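Long-range contact in fiber protein (Raptor siadenovirus a, PDB 5FJL), which forms the trimeric head domain of the adenovirus fibre, a capsid protein that probably attaches the virion to a host-cell receptor: residues S61-L72 against I163-L172. Residues are numbered along the deposited sequence; the frame is centred on the assembly and turned at random. Where two conformers were deposited one is given.
Sequences SITITILGNYGL and IVTVHPFLSL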
loop_
_atom_site.group_PDB
_atom_site.type_symbol
_atom_site.label_atom_id
_atom_site.label_comp_id
_atom_site.label_asym_id
_atom_site.label_seq_id
_atom_site.Cartn_x
_atom_site.Cartn_y
_atom_site.Cartn_z
ATOM N N SER A 61 5.958 -7.537 -19.913
ATOM C CA SER A 61 6.663 -6.312 -19.516
ATOM C C SER A 61 6.486 -5.906 -18.048
ATOM O O SER A 61 6.963 -4.827 -17.661
ATOM C CB SER A 61 6.227 -5.127 -20.395
ATOM O OG SER A 61 4.851 -4.820 -20.192
ATOM N N ILE A 62 5.790 -6.713 -17.245
ATOM C CA ILE A 62 5.776 -6.444 -15.801
ATOM C C ILE A 62 6.592 -7.433 -14.993
ATOM O O ILE A 62 6.451 -8.665 -15.141
ATOM C CB ILE A 62 4.386 -6.343 -15.175
ATOM C CG1 ILE A 62 4.574 -5.869 -13.745
ATOM C CG2 ILE A 62 3.670 -7.676 -15.094
ATOM C CD1 ILE A 62 3.316 -5.429 -13.093
ATOM N N THR A 63 7.406 -6.862 -14.099
ATOM C CA THR A 63 8.223 -7.640 -13.203
ATOM C C THR A 63 7.719 -7.420 -11.766
ATOM O O THR A 63 7.391 -6.295 -11.403
ATOM C CB THR A 63 9.691 -7.205 -13.284
ATOM O OG1 THR A 63 10.171 -7.352 -14.635
ATOM C CG2 THR A 63 10.560 -8.040 -12.367
ATOM N N ILE A 64 7.710 -8.471 -10.993
ATOM C CA ILE A 64 7.351 -8.437 -9.571
ATOM C C ILE A 64 8.556 -8.925 -8.811
ATOM O O ILE A 64 9.053 -10.029 -9.048
ATOM C CB ILE A 64 6.099 -9.268 -9.269
ATOM C CG1 ILE A 64 4.994 -8.744 -10.199
ATOM C CG2 ILE A 64 5.765 -9.197 -7.767
ATOM C CD1 ILE A 64 3.574 -9.119 -9.908
ATOM N N THR A 65 9.046 -8.115 -7.882
ATOM C CA THR A 65 10.237 -8.428 -7.099
ATOM C C THR A 65 9.896 -8.570 -5.640
ATOM O O THR A 65 9.210 -7.696 -5.063
ATOM C CB THR A 65 11.340 -7.362 -7.296
ATOM O OG1 THR A 65 11.629 -7.244 -8.701
ATOM C CG2 THR A 65 12.607 -7.692 -6.512
ATOM N N ILE A 66 10.385 -9.643 -5.031
ATOM C CA ILE A 66 10.226 -9.937 -3.613
ATOM C C ILE A 66 11.611 -9.880 -2.985
ATOM O O ILE A 66 12.587 -10.243 -3.636
ATOM C CB ILE A 66 9.694 -11.357 -3.370
ATOM C CG1 ILE A 66 8.335 -11.546 -4.016
ATOM C CG2 ILE A 66 9.550 -11.624 -1.882
ATOM C CD1 ILE A 66 7.266 -10.749 -3.329
ATOM N N LEU A 67 11.715 -9.404 -1.753
ATOM C CA LEU A 67 12.958 -9.493 -0.999
ATOM C C LEU A 67 12.977 -10.777 -0.172
ATOM O O LEU A 67 11.959 -11.186 0.376
ATOM C CB LEU A 67 13.100 -8.270 -0.093
ATOM C CG LEU A 67 12.975 -6.942 -0.854
ATOM C CD1 LEU A 67 13.207 -5.806 0.139
ATOM C CD2 LEU A 67 13.947 -6.879 -2.037
ATOM N N GLY A 68 14.133 -11.397 -0.066
ATOM C CA GLY A 68 14.255 -12.690 0.589
ATOM C C GLY A 68 14.571 -12.620 2.044
ATOM O O GLY A 68 14.918 -11.571 2.573
ATOM N N ASN A 69 14.442 -13.771 2.717
ATOM C CA ASN A 69 15.066 -13.984 4.054
ATOM C C ASN A 69 14.424 -13.211 5.193
ATOM O O ASN A 69 15.083 -12.825 6.151
ATOM C CB ASN A 69 16.572 -13.671 4.048
ATOM C CG ASN A 69 17.300 -14.383 2.943
ATOM O OD1 ASN A 69 17.859 -13.750 2.050
ATOM N ND2 ASN A 69 17.259 -15.713 2.971
ATOM N N TYR A 70 13.129 -12.985 5.073
ATOM C CA TYR A 70 12.400 -12.269 6.102
ATOM C C TYR A 70 10.926 -12.588 5.918
ATOM O O TYR A 70 10.540 -13.115 4.881
ATOM C CB TYR A 70 12.664 -10.747 5.971
ATOM C CG TYR A 70 11.701 -10.102 5.062
ATOM C CD1 TYR A 70 11.793 -10.260 3.700
ATOM C CD2 TYR A 70 10.633 -9.391 5.563
ATOM C CE1 TYR A 70 10.846 -9.727 2.845
ATOM C CE2 TYR A 70 9.697 -8.826 4.714
ATOM C CZ TYR A 70 9.805 -9.029 3.354
ATOM O OH TYR A 70 8.902 -8.498 2.474
ATOM N N GLY A 71 10.123 -12.259 6.925
ATOM C CA GLY A 71 8.662 -12.234 6.814
ATOM C C GLY A 71 7.946 -12.726 8.066
ATOM O O GLY A 71 8.588 -13.066 9.066
ATOM N N LEU A 72 6.604 -12.730 7.971
ATOM C CA LEU A 72 5.697 -13.216 9.015
ATOM C C LEU A 72 5.386 -14.714 8.897
ATOM O O LEU A 72 5.309 -15.251 7.809
ATOM C CB LEU A 72 4.366 -12.449 8.969
ATOM C CG LEU A 72 4.308 -10.914 9.080
ATOM C CD1 LEU A 72 2.873 -10.408 9.002
ATOM C CD2 LEU A 72 4.949 -10.478 10.381
ATOM N N ILE A 163 12.276 -3.775 8.561
ATOM C CA ILE A 163 11.132 -3.979 7.653
ATOM C C ILE A 163 10.414 -5.243 8.107
ATOM O O ILE A 163 10.974 -6.337 8.014
ATOM C CB ILE A 163 11.558 -4.109 6.173
ATOM C CG1 ILE A 163 12.427 -2.918 5.731
ATOM C CG2 ILE A 163 10.341 -4.353 5.293
ATOM C CD1 ILE A 163 12.862 -2.964 4.298
ATOM N N VAL A 164 9.201 -5.098 8.590
ATOM C CA VAL A 164 8.410 -6.204 9.081
ATOM C C VAL A 164 7.710 -6.926 7.931
ATOM O O VAL A 164 7.790 -8.143 7.799
ATOM C CB VAL A 164 7.389 -5.735 10.109
ATOM C CG1 VAL A 164 6.496 -6.908 10.545
ATOM C CG2 VAL A 164 8.084 -5.086 11.302
ATOM N N THR A 165 7.060 -6.153 7.082
ATOM C CA THR A 165 6.436 -6.730 5.879
ATOM C C THR A 165 6.299 -5.601 4.841
ATOM O O THR A 165 6.280 -4.431 5.187
ATOM C CB THR A 165 5.151 -7.482 6.249
ATOM O OG1 THR A 165 4.837 -8.470 5.230
ATOM C CG2 THR A 165 4.104 -6.499 6.483
ATOM N N VAL A 166 6.352 -6.002 3.569
ATOM C CA VAL A 166 6.272 -5.031 2.463
ATOM C C VAL A 166 5.523 -5.679 1.302
ATOM O O VAL A 166 5.661 -6.861 1.001
ATOM C CB VAL A 166 7.671 -4.482 2.071
ATOM C CG1 VAL A 166 8.636 -5.590 1.728
ATOM C CG2 VAL A 166 7.593 -3.461 0.959
ATOM N N HIS A 167 4.685 -4.887 0.655
ATOM C CA HIS A 167 3.977 -5.361 -0.537
ATOM C C HIS A 167 5.012 -5.591 -1.655
ATOM O O HIS A 167 5.989 -4.843 -1.751
ATOM C CB HIS A 167 2.927 -4.331 -0.979
ATOM C CG HIS A 167 2.021 -4.819 -2.068
ATOM N ND1 HIS A 167 0.987 -5.699 -1.838
ATOM C CD2 HIS A 167 2.041 -4.614 -3.399
ATOM C CE1 HIS A 167 0.395 -5.997 -2.975
ATOM N NE2 HIS A 167 1.006 -5.334 -3.941
ATOM N N PRO A 168 4.799 -6.586 -2.525
ATOM C CA PRO A 168 5.791 -6.827 -3.559
ATOM C C PRO A 168 6.054 -5.593 -4.424
ATOM O O PRO A 168 5.191 -4.733 -4.610
ATOM C CB PRO A 168 5.151 -7.952 -4.381
ATOM C CG PRO A 168 4.345 -8.706 -3.379
ATOM C CD PRO A 168 3.748 -7.616 -2.518
ATOM N N PHE A 169 7.253 -5.536 -4.998
ATOM C CA PHE A 169 7.653 -4.411 -5.818
ATOM C C PHE A 169 7.328 -4.626 -7.291
ATOM O O PHE A 169 7.719 -5.664 -7.840
ATOM C CB PHE A 169 9.145 -4.119 -5.658
ATOM C CG PHE A 169 9.544 -3.694 -4.294
ATOM C CD1 PHE A 169 9.453 -2.363 -3.925
ATOM C CD2 PHE A 169 9.940 -4.611 -3.342
ATOM C CE1 PHE A 169 9.815 -1.942 -2.673
ATOM C CE2 PHE A 169 10.272 -4.215 -2.037
ATOM C CZ PHE A 169 10.207 -2.852 -1.706
ATOM N N LEU A 170 6.638 -3.684 -7.921
ATOM C CA LEU A 170 6.259 -3.783 -9.313
ATOM C C LEU A 170 7.175 -2.908 -10.157
ATOM O O LEU A 170 7.539 -1.782 -9.763
ATOM C CB LEU A 170 4.797 -3.360 -9.527
ATOM C CG LEU A 170 3.710 -4.402 -9.310
ATOM C CD1 LEU A 170 3.821 -5.182 -8.031
ATOM C CD2 LEU A 170 2.337 -3.735 -9.454
ATOM N N SER A 171 7.528 -3.441 -11.335
ATOM C CA SER A 171 8.254 -2.666 -12.350
ATOM C C SER A 171 7.561 -2.905 -13.687
ATOM O O SER A 171 7.238 -4.037 -14.008
ATOM C CB SER A 171 9.704 -3.130 -12.472
ATOM O OG SER A 171 10.414 -3.159 -11.240
ATOM N N LEU A 172 7.288 -1.831 -14.408
ATOM C CA LEU A 172 6.676 -1.911 -15.744
ATOM C C LEU A 172 7.765 -1.671 -16.785
ATOM O O LEU A 172 8.448 -0.653 -16.709
ATOM C CB LEU A 172 5.551 -0.871 -15.870
ATOM C CG LEU A 172 4.236 -1.077 -15.102
ATOM C CD1 LEU A 172 3.463 -2.242 -15.683
ATOM C CD2 LEU A 172 4.399 -1.262 -13.594
HETATM O O HOH W 1 10.006 -5.402 -9.744
HETATM O O HOH W 2 6.603 -9.019 3.434
HETATM O O HOH W 3 5.124 -11.077 5.717
#
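Y70 and V166 meet through paired torsions: chi1 of 89° lodges the Y70 ring between its backbone N and carbonyl carbon, and V166 CG1 takes the equivalent place (chi1 55°). The two side chains cross at about a right angle, with Y70 CZ 4.0 Å from V166 CG1, while the ring edge carrying CD2 and CE2 lies against V164 O and T165 CA. Strands 62-67 and 169-171 pair antiparallel. T63 and S171 exchange two N-H...O=C bonds, as do T65 and F169; T63 N to S171 O is 2.8 Å and nearly straight at 171°. On the face bearing T63, T65, F169 and S171, L67 CD1 comes 4.0 Å from F169 CE2, and the F169 ring makes an edge-to-face contact with F136. Water 1, held by T65 OG1, donates to F169 O and S171 OG; the latter also bonds N111 O. On the other face P168 lies alongside I66, CG to CD1 3.6 Å, and I64 CG2 reaches P168 CB, while I62 CD1 touches L170 CG at 3.9 Å. Here I64 packs on I62 of the second subunit, and I62 on I64 of the third. On the N-terminal side of P168, where V164 and T165 lie opposite L118 in a classic beta bulge, solvent bridges replace direct pairing: water 2 joins Y70 OH, T165 OG1 and V166 N, and water 3 spans L72 N and T165 OG1. Between the segments, backbone bonds at the 169-171 end thus give way to water and the Y70 phenol, with apolar packing continuing into the trimer interface.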